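Local coordinates for protein tryptophane-5-halogenase (Microbispora sp. ATCC PTA-5024, PDB 5UAO) that probably uses its bound flavin (FAD) to chlorinate tryptophan at C5 of the indole in the lanthipeptide NAI-107, forming 5-chlorotryptophan, at residues 433-438 and 464-469; 90-95 and 186-191. All coordinates share one frame; numbering follows the deposited sequence.

Contact 1 of 2, residues 433-438 and 464-469; sequences RLFAAG and GVDTLL
Phe435 and Leu469 meet in a CH-pi contact that joins two helices, 429-437 and 461-471, in the helical C-terminal region of this tryptophan halogenase. The CG of Phe435 stands anti to its own backbone nitrogen (chi1 177°), which carries the ring outward from the last full turn of its helix and across the gap to the neighbour. The backbones stay well apart, the nearest alpha carbons being those of Phe435 and Asp466 at 8.1 Å, and the ring bridges that distance.

Leu469 lies against one face of the ring, its chain running back along that face toward the phenylalanine's own backbone. Its CD1 sits 3.8 Å from the centroid of the Phe435 ring and 12° off the ring normal, almost squarely over the centre. Nearer the leucine backbone, Leu469 CB lies over the CZ end of the same face, 3.6 Å from Phe435 CZ. Leu469 also packs on Ile403 of helix 383-406, while Phe435 touches Ala476.

Asp466 approaches differently, at the ring edge, with its carboxylate plane turned 42° from the ring. This is not where the acid is held: OD1 accepts the backbone N-H of Leu441 and OD2 is hydrogen-bonded to Thr442 OG1, which satisfies both buried oxygens and ties helix 461-471 to the loop following helix 429-437. What remains toward the phenylalanine is a van der Waals approach in the ring plane, with Asp466 OD1 3.8 Å from Phe435 CD1.

Contact 2 of 2, residues 90-95 and 186-191; sequences PAEFYQ and TELAAR
Arg191 grips the carboxylate of Glu92 end-on, in a bidentate salt bridge between helix 90-97 and the C-terminal end of helix 178-191, within the tryptophan halogenase fold. The N-to-C directions of the two short segments are 137° apart and their axes come no nearer than 13.1 Å, too wide for close backbone packing; long side chains meeting head-on span the interval. Glu92 does so with CG anti to the backbone nitrogen (chi1 -168°) and a chain that stays extended beyond CG.

Among the charged contacts, the two bonds of the pair are unequal. Arg191 NH2 donates to Glu92 OE1 at 3.0 Å, nearly straight, on the syn lone pair and close to the guanidinium plane. Arg191 NH1 reaches Glu92 OE2 at 3.1 Å but bends to 140° at the hydrogen; this oxygen is met out of the carboxylate plane and lies tilted from the guanidinium plane. The same NH1 makes a salt bridge with Glu187 OE2 at 2.9 Å, one turn back on its own helix. This places the two acids near each other, and the shared arginine probably offsets their repulsion.

Glu92 OE1 is also hydrogen-bonded to Tyr184 OH, its strongest polar partner, earlier on the helix of Arg191. Shortening Glu92 to an alanine removes the carboxylate, which would probably leave Arg191 without its mate on helix 90-97 and Tyr184 OH without this partner.

Van der Waals contact is slight: Leu188, which also packs on Leu46 of helix 39-51, brings its CD2 over one face of the Arg191 guanidinium, offset toward the rim, and 4.2 Å from Glu92 OE1.

Overall arrangement
Both segments of contact 2 come earlier in the chain than those of contact 1, and the two contacts lie on opposite sides of the chain's centre, their own centres 42 Å apart and their nearest atoms about 24 Å apart. They share no helix. In contact 2, helix 178-191 rests on helix 39-51, which follows strand 31-35 of the eight-stranded mixed sheet in the FAD-binding part. Contact 1 joins two later helices, packed through 461-471 against helix 383-406 and strand 116-119 of the seven-stranded sheet; its helix 429-437 also faces the second subunit. The two contacts thus sit in different parts of the fold, one a partly exposed charged link, the other buried and mainly apolar.

Contact 1 of 2, residues 433-438 and 464-469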
loop_
_atom_site.group_PDB
_atom_site.type_symbol
_atom_site.label_atom_id
_atom_site.label_comp_id
_atom_site.label_asym_id
_atom_site.label_seq_id
_atom_site.Cartn_x
_atom_site.Cartn_y
_atom_site.Cartn_z
ATOM N N ARG A 433 11.470 -3.938 15.418
ATOM C CA ARG A 433 10.918 -3.958 16.793
ATOM C C ARG A 433 9.688 -4.784 16.857
ATOM O O ARG A 433 9.455 -5.487 17.883
ATOM C CB ARG A 433 10.634 -2.558 17.326
ATOM C CG ARG A 433 11.885 -1.716 17.474
ATOM C CD ARG A 433 11.789 -0.659 18.561
ATOM N NE ARG A 433 12.743 0.435 18.366
ATOM C CZ ARG A 433 12.584 1.473 17.520
ATOM N NH1 ARG A 433 11.496 1.598 16.735
ATOM N NH2 ARG A 433 13.540 2.405 17.440
ATOM N N LEU A 434 8.883 -4.769 15.786
ATOM C CA LEU A 434 7.723 -5.651 15.690
ATOM C C LEU A 434 8.138 -7.134 15.627
ATOM O O LEU A 434 7.621 -8.009 16.378
ATOM C CB LEU A 434 6.928 -5.327 14.457
ATOM C CG LEU A 434 6.076 -4.040 14.372
ATOM C CD1 LEU A 434 5.216 -4.033 13.090
ATOM C CD2 LEU A 434 5.171 -3.851 15.581
ATOM N N PHE A 435 9.072 -7.405 14.713
ATOM C CA PHE A 435 9.664 -8.744 14.558
ATOM C C PHE A 435 10.131 -9.371 15.873
ATOM O O PHE A 435 9.793 -10.511 16.184
ATOM C CB PHE A 435 10.868 -8.664 13.640
ATOM C CG PHE A 435 11.593 -9.979 13.462
ATOM C CD1 PHE A 435 11.178 -10.880 12.498
ATOM C CD2 PHE A 435 12.707 -10.279 14.208
ATOM C CE1 PHE A 435 11.865 -12.031 12.277
ATOM C CE2 PHE A 435 13.373 -11.457 13.993
ATOM C CZ PHE A 435 12.929 -12.335 13.038
ATOM N N ALA A 436 10.918 -8.618 16.621
ATOM C CA ALA A 436 11.499 -9.080 17.874
ATOM C C ALA A 436 10.458 -9.570 18.871
ATOM O O ALA A 436 10.677 -10.569 19.602
ATOM C CB ALA A 436 12.327 -7.976 18.496
ATOM N N ALA A 437 9.332 -8.882 18.893
ATOM C CA ALA A 437 8.300 -9.143 19.875
ATOM C C ALA A 437 7.538 -10.392 19.488
ATOM O O ALA A 437 6.790 -10.944 20.299
ATOM C CB ALA A 437 7.347 -7.930 19.970
ATOM N N GLY A 438 7.678 -10.839 18.246
ATOM C CA GLY A 438 6.999 -12.074 17.803
ATOM C C GLY A 438 7.227 -12.390 16.350
ATOM O O GLY A 438 6.541 -11.854 15.454
ATOM N N GLY A 464 10.252 -12.061 2.696
ATOM C CA GLY A 464 11.654 -11.881 2.444
ATOM C C GLY A 464 12.361 -11.333 3.671
ATOM O O GLY A 464 13.473 -11.760 4.025
ATOM N N VAL A 465 11.719 -10.383 4.322
ATOM C CA VAL A 465 12.273 -9.809 5.587
ATOM C C VAL A 465 12.384 -10.905 6.661
ATOM O O VAL A 465 13.443 -11.059 7.299
ATOM C CB VAL A 465 11.412 -8.646 6.117
ATOM C CG1 VAL A 465 11.952 -8.129 7.462
ATOM C CG2 VAL A 465 11.410 -7.500 5.075
ATOM N N ASP A 466 11.329 -11.678 6.842
ATOM C CA ASP A 466 11.353 -12.793 7.799
ATOM C C ASP A 466 12.501 -13.789 7.488
ATOM O O ASP A 466 13.187 -14.255 8.383
ATOM C CB ASP A 466 10.046 -13.540 7.735
ATOM C CG ASP A 466 8.904 -12.913 8.621
ATOM O OD1 ASP A 466 9.110 -12.197 9.660
ATOM O OD2 ASP A 466 7.750 -13.246 8.277
ATOM N N THR A 467 12.721 -14.100 6.224
ATOM C CA THR A 467 13.685 -15.143 5.899
ATOM C C THR A 467 15.084 -14.664 6.218
ATOM O O THR A 467 15.857 -15.403 6.800
ATOM C CB THR A 467 13.564 -15.604 4.431
ATOM O OG1 THR A 467 12.243 -16.068 4.203
ATOM C CG2 THR A 467 14.563 -16.679 4.077
ATOM N N LEU A 468 15.388 -13.418 5.876
ATOM C CA LEU A 468 16.689 -12.844 6.105
ATOM C C LEU A 468 16.961 -12.718 7.582
ATOM O O LEU A 468 18.047 -13.033 8.025
ATOM C CB LEU A 468 16.876 -11.451 5.424
ATOM C CG LEU A 468 17.547 -11.596 4.075
ATOM C CD1 LEU A 468 19.009 -12.106 4.151
ATOM C CD2 LEU A 468 16.755 -12.520 3.185
ATOM N N LEU A 469 15.957 -12.324 8.355
ATOM C CA LEU A 469 16.192 -12.077 9.778
ATOM C C LEU A 469 16.324 -13.440 10.577
ATOM O O LEU A 469 17.242 -13.650 11.353
ATOM C CB LEU A 469 15.064 -11.197 10.312
ATOM C CG LEU A 469 15.056 -9.727 9.884
ATOM C CD1 LEU A 469 13.803 -9.083 10.517
ATOM C CD2 LEU A 469 16.251 -9.056 10.461
#

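Contact 2 of 2, residues 90-95 and 186-191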
loop_
_atom_site.group_PDB
_atom_site.type_symbol
_atom_site.label_atom_id
_atom_site.label_comp_id
_atom_site.label_asym_id
_atom_site.label_seq_id
_atom_site.Cartn_x
_atom_site.Cartn_y
_atom_site.Cartn_z
ATOM N N PRO A 90 8.898 -17.543 -26.071
ATOM C CA PRO A 90 9.823 -18.257 -25.171
ATOM C C PRO A 90 10.753 -19.234 -25.804
ATOM O O PRO A 90 11.858 -19.390 -25.311
ATOM C CB PRO A 90 8.909 -18.960 -24.191
ATOM C CG PRO A 90 7.551 -18.906 -24.763
ATOM C CD PRO A 90 7.484 -17.708 -25.663
ATOM N N ALA A 91 10.340 -19.897 -26.897
ATOM C CA ALA A 91 11.227 -20.853 -27.540
ATOM C C ALA A 91 12.422 -20.107 -28.141
ATOM O O ALA A 91 13.589 -20.497 -27.984
ATOM C CB ALA A 91 10.455 -21.673 -28.613
ATOM N N GLU A 92 12.140 -19.002 -28.794
ATOM C CA GLU A 92 13.183 -18.156 -29.352
ATOM C C GLU A 92 14.122 -17.568 -28.298
ATOM O O GLU A 92 15.328 -17.497 -28.489
ATOM C CB GLU A 92 12.559 -16.992 -30.134
ATOM C CG GLU A 92 13.560 -16.222 -30.996
ATOM C CD GLU A 92 12.910 -15.106 -31.821
ATOM O OE1 GLU A 92 12.341 -14.145 -31.227
ATOM O OE2 GLU A 92 13.000 -15.200 -33.075
ATOM N N PHE A 93 13.543 -17.108 -27.224
ATOM C CA PHE A 93 14.328 -16.603 -26.067
ATOM C C PHE A 93 15.259 -17.689 -25.556
ATOM O O PHE A 93 16.491 -17.460 -25.348
ATOM C CB PHE A 93 13.404 -16.105 -24.971
ATOM C CG PHE A 93 14.116 -15.569 -23.764
ATOM C CD1 PHE A 93 14.615 -14.299 -23.765
ATOM C CD2 PHE A 93 14.240 -16.350 -22.608
ATOM C CE1 PHE A 93 15.256 -13.783 -22.645
ATOM C CE2 PHE A 93 14.883 -15.839 -21.509
ATOM C CZ PHE A 93 15.388 -14.558 -21.538
ATOM N N TYR A 94 14.728 -18.888 -25.399
ATOM C CA TYR A 94 15.562 -19.966 -24.901
ATOM C C TYR A 94 16.684 -20.325 -25.871
ATOM O O TYR A 94 17.837 -20.644 -25.492
ATOM C CB TYR A 94 14.756 -21.219 -24.543
ATOM C CG TYR A 94 14.250 -21.252 -23.110
ATOM C CD1 TYR A 94 13.361 -20.318 -22.645
ATOM C CD2 TYR A 94 14.603 -22.268 -22.254
ATOM C CE1 TYR A 94 12.880 -20.356 -21.370
ATOM C CE2 TYR A 94 14.104 -22.328 -20.963
ATOM C CZ TYR A 94 13.279 -21.360 -20.520
ATOM O OH TYR A 94 12.786 -21.446 -19.244
ATOM N N GLN A 95 16.359 -20.240 -27.131
ATOM C CA GLN A 95 17.316 -20.572 -28.145
ATOM C C GLN A 95 18.450 -19.534 -28.199
ATOM O O GLN A 95 19.593 -19.877 -28.351
ATOM C CB GLN A 95 16.564 -20.648 -29.501
ATOM C CG GLN A 95 17.421 -20.956 -30.701
ATOM C CD GLN A 95 18.133 -22.283 -30.536
ATOM O OE1 GLN A 95 17.651 -23.181 -29.819
ATOM N NE2 GLN A 95 19.291 -22.420 -31.182
ATOM N N THR A 186 18.774 -6.524 -28.968
ATOM C CA THR A 186 19.161 -5.603 -30.038
ATOM C C THR A 186 18.578 -6.052 -31.379
ATOM O O THR A 186 18.071 -5.254 -32.192
ATOM C CB THR A 186 20.687 -5.523 -30.118
ATOM O OG1 THR A 186 21.201 -4.984 -28.884
ATOM C CG2 THR A 186 21.150 -4.639 -31.331
ATOM N N GLU A 187 18.601 -7.350 -31.570
ATOM C CA GLU A 187 18.027 -7.953 -32.777
ATOM C C GLU A 187 16.529 -7.772 -32.816
ATOM O O GLU A 187 15.979 -7.457 -33.872
ATOM C CB GLU A 187 18.389 -9.470 -32.856
ATOM C CG GLU A 187 17.615 -10.280 -33.916
ATOM C CD GLU A 187 17.191 -11.687 -33.453
ATOM O OE1 GLU A 187 18.020 -12.636 -33.516
ATOM O OE2 GLU A 187 16.004 -11.851 -33.060
ATOM N N LEU A 188 15.860 -7.984 -31.681
ATOM C CA LEU A 188 14.428 -7.835 -31.612
ATOM C C LEU A 188 14.027 -6.434 -31.892
ATOM O O LEU A 188 13.106 -6.224 -32.615
ATOM C CB LEU A 188 13.842 -8.240 -30.250
ATOM C CG LEU A 188 13.318 -9.628 -30.027
ATOM C CD1 LEU A 188 12.625 -9.736 -28.663
ATOM C CD2 LEU A 188 12.320 -9.969 -31.115
ATOM N N ALA A 189 14.727 -5.452 -31.323
ATOM C CA ALA A 189 14.382 -4.057 -31.544
ATOM C C ALA A 189 14.451 -3.681 -33.055
ATOM O O ALA A 189 13.554 -3.002 -33.574
ATOM C CB ALA A 189 15.333 -3.166 -30.737
ATOM N N ALA A 190 15.480 -4.188 -33.740
ATOM C CA ALA A 190 15.643 -3.903 -35.177
ATOM C C ALA A 190 14.528 -4.560 -35.977
ATOM O O ALA A 190 13.954 -3.951 -36.854
ATOM C CB ALA A 190 16.982 -4.411 -35.658
ATOM N N ARG A 191 14.201 -5.787 -35.630
ATOM C CA ARG A 191 13.164 -6.502 -36.308
ATOM C C ARG A 191 11.825 -5.819 -36.096
ATOM O O ARG A 191 10.978 -5.866 -36.938
ATOM C CB ARG A 191 13.088 -7.878 -35.715
ATOM C CG ARG A 191 12.122 -8.792 -36.386
ATOM C CD ARG A 191 12.537 -10.232 -36.054
ATOM N NE ARG A 191 11.791 -10.763 -34.939
ATOM C CZ ARG A 191 12.191 -11.752 -34.141
ATOM N NH1 ARG A 191 13.377 -12.320 -34.279
ATOM N NH2 ARG A 191 11.375 -12.150 -33.176
#